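Local atomic coordinates of nicotinate-nucleotide pyrophosphorylase (Ehrlichia chaffeensis, PDB entry 3L0G), a protein that probably catalyses the conversion of quinolinate and phosphoribosyl pyrophosphate to nicotinate mononucleotide, with release of carbon dioxide and pyrophosphate, in NAD biosynthesis. Residues A211-N216 with M230-N235; V253-G258 with V273-I278; K41-T46 with L112-R117. All blocks are in the same frame, centred on the assembly; numbering follows the deposited sequence. Where two conformers were deposited one is given.

Interaction 1 (A211-N216 with M230-N235)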
loop_
_atom_site.group_PDB
_atom_site.type_symbol
_atom_site.label_atom_id
_atom_site.label_comp_id
_atom_site.label_asym_id
_atom_site.label_seq_id
_atom_site.Cartn_x
_atom_site.Cartn_y
_atom_site.Cartn_z
ATOM N N ALA C 211 -24.623 -8.203 17.230
ATOM C CA ALA C 211 -25.098 -9.308 16.369
ATOM C C ALA C 211 -24.512 -10.638 16.809
ATOM O O ALA C 211 -23.359 -10.696 17.215
ATOM C CB ALA C 211 -24.720 -9.069 14.919
ATOM N N ILE C 212 -25.294 -11.723 16.696
ATOM C CA ILE C 212 -24.816 -13.053 17.080
ATOM C C ILE C 212 -25.301 -14.132 16.109
ATOM O O ILE C 212 -26.453 -14.120 15.685
ATOM C CB ILE C 212 -25.217 -13.387 18.523
ATOM C CG1 ILE C 212 -24.669 -14.771 18.957
ATOM C CG2 ILE C 212 -26.733 -13.299 18.688
ATOM C CD1 ILE C 212 -24.760 -15.046 20.515
ATOM N N GLU C 213 -24.422 -15.047 15.722
ATOM C CA GLU C 213 -24.865 -16.147 14.869
ATOM C C GLU C 213 -25.343 -17.381 15.638
ATOM O O GLU C 213 -24.708 -17.864 16.594
ATOM C CB GLU C 213 -23.872 -16.502 13.769
ATOM C CG GLU C 213 -22.469 -16.618 14.141
ATOM C CD GLU C 213 -21.614 -17.260 13.030
ATOM O OE1 GLU C 213 -20.953 -18.297 13.322
ATOM O OE2 GLU C 213 -21.634 -16.723 11.881
ATOM N N CYS C 214 -26.499 -17.858 15.208
ATOM C CA CYS C 214 -27.179 -18.987 15.802
ATOM C C CYS C 214 -27.353 -20.076 14.744
ATOM O O CYS C 214 -27.672 -19.779 13.588
ATOM C CB CYS C 214 -28.544 -18.520 16.278
ATOM S SG CYS C 214 -28.530 -17.209 17.556
ATOM N N ASP C 215 -27.161 -21.330 15.115
ATOM C CA ASP C 215 -27.504 -22.410 14.202
ATOM C C ASP C 215 -28.607 -23.340 14.659
ATOM O O ASP C 215 -28.850 -24.333 14.009
ATOM C CB ASP C 215 -26.275 -23.176 13.703
ATOM C CG ASP C 215 -25.461 -23.753 14.792
ATOM O OD1 ASP C 215 -25.970 -23.874 15.931
ATOM O OD2 ASP C 215 -24.282 -24.082 14.497
ATOM N N ASN C 216 -29.316 -22.992 15.736
ATOM C CA ASN C 216 -30.573 -23.677 16.049
ATOM C C ASN C 216 -31.506 -22.777 16.816
ATOM O O ASN C 216 -31.147 -21.641 17.170
ATOM C CB ASN C 216 -30.317 -25.001 16.788
ATOM C CG ASN C 216 -29.646 -24.797 18.134
ATOM O OD1 ASN C 216 -29.973 -23.870 18.860
ATOM N ND2 ASN C 216 -28.699 -25.654 18.459
ATOM N N MET C 230 -29.365 -8.084 16.803
ATOM C CA MET C 230 -29.360 -8.763 15.515
ATOM C C MET C 230 -28.969 -10.208 15.691
ATOM O O MET C 230 -28.019 -10.529 16.406
ATOM C CB MET C 230 -28.377 -8.070 14.563
ATOM C CG MET C 230 -28.107 -8.784 13.217
ATOM S SD MET C 230 -27.148 -7.693 12.133
ATOM C CE MET C 230 -25.952 -8.870 11.426
ATOM N N ILE C 231 -29.739 -11.069 15.045
ATOM C CA ILE C 231 -29.543 -12.514 15.096
ATOM C C ILE C 231 -29.353 -13.024 13.667
ATOM O O ILE C 231 -30.145 -12.750 12.777
ATOM C CB ILE C 231 -30.735 -13.215 15.761
ATOM C CG1 ILE C 231 -30.790 -12.884 17.247
ATOM C CG2 ILE C 231 -30.623 -14.728 15.588
ATOM C CD1 ILE C 231 -32.070 -13.417 17.943
ATOM N N LEU C 232 -28.276 -13.757 13.465
ATOM C CA LEU C 232 -27.956 -14.362 12.195
ATOM C C LEU C 232 -28.340 -15.839 12.254
ATOM O O LEU C 232 -28.010 -16.538 13.218
ATOM C CB LEU C 232 -26.459 -14.193 11.944
ATOM C CG LEU C 232 -25.903 -14.482 10.564
ATOM C CD1 LEU C 232 -24.731 -13.533 10.261
ATOM C CD2 LEU C 232 -25.460 -15.963 10.475
ATOM N N LEU C 233 -29.066 -16.301 11.245
ATOM C CA LEU C 233 -29.471 -17.706 11.157
ATOM C C LEU C 233 -28.509 -18.423 10.178
ATOM O O LEU C 233 -28.508 -18.141 8.972
ATOM C CB LEU C 233 -30.932 -17.804 10.723
ATOM C CG LEU C 233 -31.968 -16.992 11.540
ATOM C CD1 LEU C 233 -33.378 -17.036 10.901
ATOM C CD2 LEU C 233 -32.057 -17.480 12.995
ATOM N N ASP C 234 -27.651 -19.292 10.713
ATOM C CA ASP C 234 -26.555 -19.897 9.924
ATOM C C ASP C 234 -26.961 -21.319 9.511
ATOM O O ASP C 234 -27.154 -22.176 10.353
ATOM C CB ASP C 234 -25.255 -19.904 10.739
ATOM C CG ASP C 234 -24.007 -20.254 9.904
ATOM O OD1 ASP C 234 -23.859 -19.741 8.759
ATOM O OD2 ASP C 234 -23.146 -21.024 10.418
ATOM N N ASN C 235 -27.133 -21.541 8.217
ATOM C CA ASN C 235 -27.512 -22.863 7.679
ATOM C C ASN C 235 -28.696 -23.519 8.318
ATOM O O ASN C 235 -28.654 -24.685 8.667
ATOM C CB ASN C 235 -26.339 -23.818 7.763
ATOM C CG ASN C 235 -25.183 -23.334 6.993
ATOM O OD1 ASN C 235 -25.297 -23.037 5.799
ATOM N ND2 ASN C 235 -24.044 -23.214 7.664
#
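Met230 curls around the methyl group of Ala211. Its CG stands anti to the backbone N (chi1 172°), and the bend at chi3 returns the end of the chain, so that CE rests 3.7 Å from Ala211 CB. The backbone enters the pairing here too, with Met230 O accepting from Ile212 N at 3.0 Å.

Ile231 points to the other face, where its CG2 branch comes up beside the sulfur of Cys214, 3.8 Å from SG. Its CA-H is directed at Ile212 O, the same oxygen that receives Leu232 N in an almost straight bond (N-H...O 178°) of 2.9 Å. One carbonyl thus takes two contacts from 230-235.

These are neighbouring parallel strands, joined through helix 217-225 as a beta-alpha-beta unit of the alpha/beta barrel that forms the C-terminal domain. The helix covers the face carrying Ile212, Cys214 and Leu233.

Leu232 returns to the face of Ala211 and Glu213. Its side chain runs alongside that of Glu213, pointing the same way, with CD2 3.7 Å from Glu213 CB. Its carbonyl O receives Cys214 N in a bond of 2.8 Å. The carboxylate of Glu213 extends past the leucine, and its OE1 is held by the backbone N of Asp185.

Leu233 turns towards Val220 of the connecting helix. At Asp234 the backbone N donates to Cys214 O over 2.9 Å, while the carboxylate lies near that of Glu213 without touching it, Asp234 OD2 being 4.5 Å from Glu213 OE1.

Interaction 2 (V253-G258 with V273-I278). With EDO (1,2-ethanediol), chain I.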
loop_
_atom_site.group_PDB
_atom_site.type_symbol
_atom_site.label_atom_id
_atom_site.label_comp_id
_atom_site.label_asym_id
_atom_site.label_seq_id
_atom_site.Cartn_x
_atom_site.Cartn_y
_atom_site.Cartn_z
ATOM N N VAL C 253 -33.361 -7.716 14.738
ATOM C CA VAL C 253 -33.122 -7.834 13.319
ATOM C C VAL C 253 -32.810 -9.325 13.072
ATOM O O VAL C 253 -32.215 -9.976 13.926
ATOM C CB VAL C 253 -31.967 -6.888 12.872
ATOM C CG1 VAL C 253 -31.423 -7.276 11.500
ATOM C CG2 VAL C 253 -32.454 -5.382 12.902
ATOM N N LEU C 254 -33.265 -9.868 11.951
ATOM C CA LEU C 254 -32.980 -11.272 11.569
ATOM C C LEU C 254 -32.365 -11.325 10.208
ATOM O O LEU C 254 -32.939 -10.810 9.236
ATOM C CB LEU C 254 -34.272 -12.118 11.511
ATOM C CG LEU C 254 -34.674 -12.981 12.692
ATOM C CD1 LEU C 254 -35.974 -13.755 12.380
ATOM C CD2 LEU C 254 -33.514 -13.930 13.038
ATOM N N GLU C 255 -31.242 -12.027 10.118
ATOM C CA GLU C 255 -30.505 -12.162 8.877
ATOM C C GLU C 255 -30.305 -13.644 8.633
ATOM O O GLU C 255 -29.964 -14.357 9.571
ATOM C CB GLU C 255 -29.149 -11.488 9.028
ATOM C CG GLU C 255 -28.213 -11.703 7.893
ATOM C CD GLU C 255 -27.064 -10.702 7.908
ATOM O OE1 GLU C 255 -25.945 -11.114 7.578
ATOM O OE2 GLU C 255 -27.287 -9.522 8.258
ATOM N N VAL C 256 -30.509 -14.096 7.404
ATOM C CA VAL C 256 -30.188 -15.473 7.018
ATOM C C VAL C 256 -28.862 -15.399 6.296
ATOM O O VAL C 256 -28.702 -14.581 5.388
ATOM C CB VAL C 256 -31.265 -16.091 6.089
ATOM C CG1 VAL C 256 -30.814 -17.468 5.534
ATOM C CG2 VAL C 256 -32.628 -16.220 6.819
ATOM N N SER C 257 -27.919 -16.244 6.708
ATOM C CA SER C 257 -26.602 -16.295 6.100
ATOM C C SER C 257 -26.350 -17.676 5.538
ATOM O O SER C 257 -26.689 -18.689 6.159
ATOM C CB SER C 257 -25.516 -15.984 7.115
ATOM O OG SER C 257 -24.372 -15.427 6.458
ATOM N N GLY C 258 -25.776 -17.697 4.339
ATOM C CA GLY C 258 -25.391 -18.925 3.652
ATOM C C GLY C 258 -25.426 -18.696 2.155
ATOM O O GLY C 258 -26.001 -17.690 1.685
ATOM N N VAL C 273 -37.665 -12.242 7.167
ATOM C CA VAL C 273 -36.347 -11.851 7.650
ATOM C C VAL C 273 -36.002 -10.456 7.069
ATOM O O VAL C 273 -36.653 -10.003 6.132
ATOM C CB VAL C 273 -35.301 -12.941 7.301
ATOM C CG1 VAL C 273 -35.623 -14.242 8.077
ATOM C CG2 VAL C 273 -35.210 -13.197 5.783
ATOM N N ASP C 274 -35.023 -9.776 7.639
ATOM C CA ASP C 274 -34.622 -8.429 7.191
ATOM C C ASP C 274 -33.498 -8.427 6.158
ATOM O O ASP C 274 -33.480 -7.601 5.241
ATOM C CB ASP C 274 -34.166 -7.599 8.392
ATOM C CG ASP C 274 -35.252 -7.486 9.462
ATOM O OD1 ASP C 274 -36.302 -6.904 9.167
ATOM O OD2 ASP C 274 -35.072 -8.012 10.582
ATOM N N TYR C 275 -32.566 -9.355 6.320
ATOM C CA TYR C 275 -31.377 -9.407 5.489
ATOM C C TYR C 275 -31.116 -10.839 5.049
ATOM O O TYR C 275 -31.440 -11.781 5.771
ATOM C CB TYR C 275 -30.177 -8.902 6.284
ATOM C CG TYR C 275 -30.283 -7.438 6.698
ATOM C CD1 TYR C 275 -30.068 -6.432 5.766
ATOM C CD2 TYR C 275 -30.586 -7.069 7.999
ATOM C CE1 TYR C 275 -30.128 -5.118 6.103
ATOM C CE2 TYR C 275 -30.677 -5.700 8.359
ATOM C CZ TYR C 275 -30.436 -4.745 7.396
ATOM O OH TYR C 275 -30.511 -3.404 7.664
ATOM N N ILE C 276 -30.519 -10.991 3.870
ATOM C CA ILE C 276 -29.880 -12.254 3.503
ATOM C C ILE C 276 -28.429 -11.976 3.077
ATOM O O ILE C 276 -28.181 -11.241 2.102
ATOM C CB ILE C 276 -30.659 -13.007 2.405
ATOM C CG1 ILE C 276 -32.079 -13.332 2.907
ATOM C CG2 ILE C 276 -29.922 -14.322 2.005
ATOM C CD1 ILE C 276 -33.078 -13.627 1.777
ATOM N N SER C 277 -27.497 -12.580 3.826
ATOM C CA SER C 277 -26.052 -12.520 3.596
ATOM C C SER C 277 -25.627 -13.706 2.741
ATOM O O SER C 277 -25.942 -14.825 3.099
ATOM C CB SER C 277 -25.307 -12.640 4.928
ATOM O OG SER C 277 -24.981 -11.382 5.456
ATOM N N ILE C 278 -24.877 -13.478 1.661
ATOM C CA ILE C 278 -24.556 -14.535 0.718
ATOM C C ILE C 278 -23.050 -14.547 0.415
ATOM O O ILE C 278 -22.538 -13.610 -0.165
ATOM C CB ILE C 278 -25.343 -14.367 -0.609
ATOM C CG1 ILE C 278 -26.836 -14.247 -0.340
ATOM C CG2 ILE C 278 -25.081 -15.558 -1.523
ATOM C CD1 ILE C 278 -27.643 -13.942 -1.585
HETATM C C1 EDO I . -22.874 -11.496 8.141
HETATM O O1 EDO I . -21.965 -11.509 7.047
HETATM C C2 EDO I . -23.186 -10.056 8.559
HETATM O O2 EDO I . -24.114 -9.405 7.669
#
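A chi1 of -58° sets CG of Asp274 beside its own backbone N and opposite the carbonyl carbon, which brings OD2 to the start of strand 253-257; there its anti lone pair takes the N-H of Leu254 at 2.9 Å. Glu255 does the reverse, with CG anti to the backbone N (chi1 172°) and the rest of the chain extended, so that it reaches across Tyr275 towards Ser277.

Leu254 answers the aspartate with its carbonyl. Leu254 O accepts from Asp274 N at 2.8 Å, so the aspartate is gripped through both backbone and side chain. A longer bond, 3.3 Å, brings Tyr275 N to the same Leu254 O. Regular parallel pairing then takes over: Val256 N donates to Tyr275 O, Ser277 N to Val256 O, and Gly258 N to Ser277 O.

On the face of Glu255 and Ser277, the tyrosine ring meets Val253 at its edge, CG1 lying in plane 3.6 Å from Tyr275 CE2. Glu255 passes obliquely over the root of that side chain, its carboxylate turned 66° from the ring and OE2 3.6 Å from Tyr275 CB. The carboxylate oxygen OE1 also receives O2 of a bound 1,2-ethanediol, probably from the crystallisation liquor, at 2.5 Å. The modelled approach of Ser277 OG to OE1 is too short to trust, and the serine was built in two conformers. Arg148 forms a salt bridge with Glu255 OE2 and a cation-pi contact with the tyrosine ring, tying the two together.

Val256 CG2 packs 3.8 Å from Val273 CG1 on the opposite face. Helix 262-269, the crossover of this beta-alpha-beta unit, covers Val256 and Ile276 there, helix 238-248 covers Leu254 and Val273, and strand 230-234 flanks 253-257 along its other edge.

Interaction 3 (K41-T46 with L112-R117); sequences KGDITT and LLPIER
The side chains of Asp43 and Pro114 cross at about a right angle. CB of the aspartate comes first, 3.8 Å from both CB and CG of the proline. CG of the aspartate stands anti to the backbone N (chi1 -174°), which lays the carboxylate between the proline and the first turn of helix 44-49.

From there the two oxygens part company. OD1 turns back to its own segment and receives Thr46 N at 3.1 Å, in a bond that is nearly straight (175°) but arrives from above the carboxylate plane. This makes Asp43 the N-cap of helix 44-49, in the N-terminal domain of the quinolinate phosphoribosyltransferase fold. OD2 goes the other way, against Pro114, 3.3 Å from its CA and 3.4 Å from its CG. Thr46 OG1 donates to this same oxygen across 2.5 Å, again from above the plane. The carboxylate is therefore tied at both ends to one threonine, which fixes its rotation, while the proline lies against it.

Thr46 also takes part in the contact itself. Its hydroxyl oxygen lies 3.6 Å from Leu113 CB, and its methyl CG2 reaches across Pro114, 4.0 Å from the proline CG. That hydroxyl has a further hydrogen-bond partner, His187 NE2 of the second subunit, and the same histidine packs on Leu113. Thr45, one residue earlier, is hydrogen-bonded through OG1 to the backbone N of Leu182 of that subunit. On its own chain, Leu38 of helix 27-38 touches both Asp43 and Pro114.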
loop_
_atom_site.group_PDB
_atom_site.type_symbol
_atom_site.label_atom_id
_atom_site.label_comp_id
_atom_site.label_asym_id
_atom_site.label_seq_id
_atom_site.Cartn_x
_atom_site.Cartn_y
_atom_site.Cartn_z
ATOM N N LYS C 41 11.242 -5.523 -15.162
ATOM C CA LYS C 41 11.631 -5.467 -16.570
ATOM C C LYS C 41 10.525 -4.921 -17.481
ATOM O O LYS C 41 10.790 -4.629 -18.643
ATOM C CB LYS C 41 12.038 -6.851 -17.077
ATOM C CG LYS C 41 13.077 -7.586 -16.252
ATOM C CD LYS C 41 13.352 -8.971 -16.876
ATOM C CE LYS C 41 14.541 -9.687 -16.213
ATOM N NZ LYS C 41 15.870 -9.020 -16.448
ATOM N N GLY C 42 9.295 -4.816 -16.984
ATOM C CA GLY C 42 8.169 -4.317 -17.780
ATOM C C GLY C 42 7.684 -5.339 -18.811
ATOM O O GLY C 42 8.063 -6.495 -18.777
ATOM N N ASP C 43 6.865 -4.880 -19.752
ATOM C CA ASP C 43 6.283 -5.724 -20.787
ATOM C C ASP C 43 7.267 -5.943 -21.942
ATOM O O ASP C 43 7.260 -5.169 -22.906
ATOM C CB ASP C 43 5.015 -5.007 -21.304
ATOM C CG ASP C 43 4.191 -5.837 -22.301
ATOM O OD1 ASP C 43 4.660 -6.898 -22.816
ATOM O OD2 ASP C 43 3.039 -5.390 -22.584
ATOM N N ILE C 44 8.061 -7.009 -21.884
ATOM C CA ILE C 44 9.152 -7.223 -22.860
ATOM C C ILE C 44 8.623 -7.399 -24.286
ATOM O O ILE C 44 9.266 -6.941 -25.245
ATOM C CB ILE C 44 10.104 -8.385 -22.467
ATOM C CG1 ILE C 44 9.470 -9.786 -22.600
ATOM C CG2 ILE C 44 10.632 -8.198 -21.016
ATOM C CD1 ILE C 44 10.409 -10.943 -22.160
ATOM N N THR C 45 7.428 -7.994 -24.427
ATOM C CA THR C 45 6.816 -8.171 -25.746
ATOM C C THR C 45 6.427 -6.835 -26.377
ATOM O O THR C 45 6.838 -6.527 -27.484
ATOM C CB THR C 45 5.574 -9.058 -25.678
ATOM O OG1 THR C 45 5.912 -10.279 -24.998
ATOM C CG2 THR C 45 5.016 -9.359 -27.102
ATOM N N THR C 46 5.651 -6.044 -25.653
ATOM C CA THR C 46 5.175 -4.773 -26.162
ATOM C C THR C 46 6.339 -3.827 -26.422
ATOM O O THR C 46 6.378 -3.171 -27.468
ATOM C CB THR C 46 4.255 -4.064 -25.166
ATOM O OG1 THR C 46 3.012 -4.785 -25.036
ATOM C CG2 THR C 46 3.976 -2.650 -25.672
ATOM N N LEU C 112 -0.740 1.501 -23.730
ATOM C CA LEU C 112 -2.002 0.788 -23.497
ATOM C C LEU C 112 -1.869 -0.728 -23.307
ATOM O O LEU C 112 -2.508 -1.297 -22.430
ATOM C CB LEU C 112 -2.963 1.063 -24.664
ATOM C CG LEU C 112 -4.376 0.495 -24.641
ATOM C CD1 LEU C 112 -5.155 1.041 -23.463
ATOM C CD2 LEU C 112 -5.069 0.820 -26.002
ATOM N N LEU C 113 -1.089 -1.399 -24.144
ATOM C CA LEU C 113 -1.051 -2.862 -24.116
ATOM C C LEU C 113 -0.498 -3.469 -22.819
ATOM O O LEU C 113 -0.965 -4.502 -22.381
ATOM C CB LEU C 113 -0.317 -3.432 -25.354
ATOM C CG LEU C 113 -0.937 -3.090 -26.744
ATOM C CD1 LEU C 113 -0.405 -4.023 -27.802
ATOM C CD2 LEU C 113 -2.451 -3.166 -26.721
ATOM N N PRO C 114 0.484 -2.833 -22.188
ATOM C CA PRO C 114 0.985 -3.371 -20.906
ATOM C C PRO C 114 0.038 -3.302 -19.708
ATOM O O PRO C 114 0.271 -3.974 -18.689
ATOM C CB PRO C 114 2.230 -2.518 -20.631
ATOM C CG PRO C 114 2.652 -2.049 -21.961
ATOM C CD PRO C 114 1.353 -1.773 -22.702
ATOM N N ILE C 115 -1.025 -2.517 -19.822
ATOM C CA ILE C 115 -2.007 -2.396 -18.734
ATOM C C ILE C 115 -3.331 -3.059 -19.076
ATOM O O ILE C 115 -4.237 -3.125 -18.231
ATOM C CB ILE C 115 -2.233 -0.891 -18.316
ATOM C CG1 ILE C 115 -2.741 -0.057 -19.505
ATOM C CG2 ILE C 115 -0.935 -0.270 -17.693
ATOM C CD1 ILE C 115 -3.088 1.369 -19.188
ATOM N N GLU C 116 -3.460 -3.554 -20.307
ATOM C CA GLU C 116 -4.692 -4.218 -20.741
ATOM C C GLU C 116 -5.210 -5.272 -19.769
ATOM O O GLU C 116 -6.377 -5.228 -19.351
ATOM C CB GLU C 116 -4.477 -4.911 -22.089
ATOM C CG GLU C 116 -5.679 -5.617 -22.599
ATOM C CD GLU C 116 -5.453 -6.259 -23.964
ATOM O OE1 GLU C 116 -4.751 -5.661 -24.808
ATOM O OE2 GLU C 116 -5.974 -7.374 -24.154
ATOM N N ARG C 117 -4.375 -6.243 -19.446
ATOM C CA ARG C 117 -4.850 -7.382 -18.698
ATOM C C ARG C 117 -5.203 -6.954 -17.257
ATOM O O ARG C 117 -6.231 -7.364 -16.713
ATOM C CB ARG C 117 -3.829 -8.513 -18.764
ATOM C CG ARG C 117 -4.152 -9.776 -18.006
ATOM C CD ARG C 117 -5.613 -10.211 -18.067
ATOM N NE ARG C 117 -6.092 -10.301 -19.407
ATOM C CZ ARG C 117 -7.370 -10.339 -19.742
ATOM N NH1 ARG C 117 -8.337 -10.337 -18.838
ATOM N NH2 ARG C 117 -7.679 -10.395 -21.006
#

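How the interactions relate
Interactions 1 and 2 belong to one parallel sheet: strands 230-234 and 253-257 are neighbours, so the two backbone ladders continue each other through probable hydrogen bonds from Leu233 N to Glu255 O and from Ile231 N to Val253 O, with centres about 9 Å apart. Interaction 1 is the more buried, whereas interaction 2 is partly buried, with carboxylates that reach arginine, lysine and a bound diol. Interaction 3 lies in the other domain, on the opposite side of the chain's centre, its centre about 48 and 44 Å from those of interactions 1 and 2. It is buried too, but against a second subunit, and joins a capped helix start to a proline by side-chain packing instead of strand pairing.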